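Local coordinates for protein superoxide dismutase (Candida albicans, PDB 4GUN) that probably protects the cell from superoxide radicals by converting superoxide, with manganese as cofactor, into hydrogen peroxide and oxygen, at residues L82-N86 and E199-R203. The protein carries 2 engineered substitutions. Sequence-based numbering, arbitrary orientation.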
# COMPACT_ATOMS: atom_id res chain seq x y z
N LEU A 82 7.16 5.41 22.41
CA LEU A 82 7.14 6.86 22.17
C LEU A 82 5.88 7.43 22.81
O LEU A 82 5.92 8.48 23.45
CB LEU A 82 7.13 7.21 20.67
CG LEU A 82 8.41 6.97 19.86
CD1 LEU A 82 8.08 6.84 18.37
CD2 LEU A 82 9.44 8.10 20.07
N PHE A 83 4.75 6.74 22.64
CA PHE A 83 3.45 7.17 23.16
C PHE A 83 3.45 7.33 24.68
O PHE A 83 3.15 8.43 25.16
CB PHE A 83 2.34 6.23 22.67
CG PHE A 83 0.91 6.69 22.87
CD1 PHE A 83 0.47 7.91 22.37
CD2 PHE A 83 -0.02 5.85 23.49
CE1 PHE A 83 -0.87 8.31 22.52
CE2 PHE A 83 -1.36 6.25 23.62
CZ PHE A 83 -1.77 7.47 23.16
N TRP A 84 3.86 6.30 25.43
CA TRP A 84 3.88 6.38 26.90
C TRP A 84 4.79 7.51 27.42
O TRP A 84 4.45 8.14 28.43
CB TRP A 84 4.24 5.05 27.58
CG TRP A 84 3.69 3.78 26.96
CD1 TRP A 84 4.40 2.65 26.69
CD2 TRP A 84 2.32 3.49 26.61
NE1 TRP A 84 3.57 1.67 26.21
CE2 TRP A 84 2.29 2.17 26.10
CE3 TRP A 84 1.13 4.24 26.63
CZ2 TRP A 84 1.13 1.59 25.60
CZ3 TRP A 84 -0.03 3.64 26.17
CH2 TRP A 84 -0.02 2.35 25.62
N LYS A 85 5.92 7.76 26.71
CA LYS A 85 6.88 8.80 27.04
C LYS A 85 6.38 10.19 26.75
O LYS A 85 6.83 11.13 27.41
CB LYS A 85 8.27 8.53 26.44
CG LYS A 85 9.07 7.45 27.16
CD LYS A 85 9.73 7.97 28.42
CE LYS A 85 10.77 7.03 28.99
NZ LYS A 85 11.54 7.68 30.08
N ASN A 86 5.43 10.36 25.78
CA ASN A 86 4.84 11.68 25.52
C ASN A 86 3.47 11.89 26.14
O ASN A 86 2.71 12.76 25.74
CB ASN A 86 4.99 12.20 24.07
CG ASN A 86 4.26 11.45 22.99
OD1 ASN A 86 4.84 11.10 21.97
ND2 ASN A 86 2.94 11.27 23.12
N GLU A 199 8.98 16.15 27.13
CA GLU A 199 9.57 15.03 26.40
C GLU A 199 9.80 15.45 24.95
O GLU A 199 10.86 15.17 24.40
CB GLU A 199 8.72 13.74 26.48
CG GLU A 199 9.27 12.54 25.70
CD GLU A 199 10.68 12.06 26.04
OE1 GLU A 199 11.11 12.25 27.19
OE2 GLU A 199 11.35 11.48 25.15
N ALA A 200 8.81 16.15 24.35
CA ALA A 200 8.88 16.65 22.98
C ALA A 200 10.10 17.58 22.80
O ALA A 200 10.85 17.45 21.82
CB ALA A 200 7.58 17.37 22.66
N GLU A 201 10.32 18.51 23.77
CA GLU A 201 11.46 19.43 23.78
C GLU A 201 12.79 18.65 23.79
O GLU A 201 13.70 18.96 23.02
CB GLU A 201 11.41 20.31 25.05
CG GLU A 201 10.33 21.37 25.07
CD GLU A 201 10.32 22.19 26.35
OE1 GLU A 201 11.34 22.20 27.07
OE2 GLU A 201 9.28 22.80 26.64
N SER A 202 12.91 17.65 24.68
CA SER A 202 14.11 16.83 24.79
C SER A 202 14.38 16.08 23.47
O SER A 202 15.54 16.02 23.03
CB SER A 202 13.97 15.84 25.94
OG SER A 202 15.14 15.05 26.08
N ARG A 203 13.33 15.53 22.83
CA ARG A 203 13.44 14.81 21.56
C ARG A 203 13.97 15.69 20.43
O ARG A 203 14.82 15.24 19.66
CB ARG A 203 12.10 14.18 21.17
CG ARG A 203 11.77 12.97 21.99
CD ARG A 203 10.39 12.48 21.67
NE ARG A 203 10.01 11.35 22.52
CZ ARG A 203 8.79 10.85 22.58
NH1 ARG A 203 7.81 11.38 21.85
NH2 ARG A 203 8.52 9.85 23.40
O HOH W 1 8.98 11.08 29.11
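In the two-domain fold of iron/manganese superoxide dismutases, the C-terminal end of helix 60-85, from the alpha-hairpin domain, is clasped by Arg203 of the last helix, 197-205, reaching across from the C-terminal domain. Extended from CG to NE, the arginine carries its guanidinium edge-on to two oxygens. Arg203 NH2 donates a nearly straight bond (171°) to Leu82 O, 2.9 Å away, in the carbonyl plane and on a lone pair. This oxygen also accepts the helical bond from Asn86 N, so the arginine ties into the last turn. Arg203 NH1 gives a second in-plane bond, 3.0 Å, to Asn86 OD1, although the amide and guanidinium planes stand 74° apart. Asn86, buried just past the helix, is shared with strand 163-170: OD1 also accepts from Ala168 N, while Arg203 NH1 donates to Ile166 O. Two edge bonds fix the rotation of the guanidinium, and its faces are packed as well. Leu82 CD2 sits over the centre of one face, 3.8 Å from Arg203 CZ; Glu199 CG lies off-centre over the opposite one. Glu199 swings its CG opposite the backbone N (chi1 178°), then bends at chi2, which brings OE2 to Arg203 NE in a salt bridge whose hydrogen bond is weak. The Leu82 side chain lies about 7 Å from that of the manganese ligand His80 and about 11 Å from the metal. Beside the exposed Lys85, one water donates to both Lys85 O, at 2.7 Å, and Glu199 OE1, at 3.1 Å.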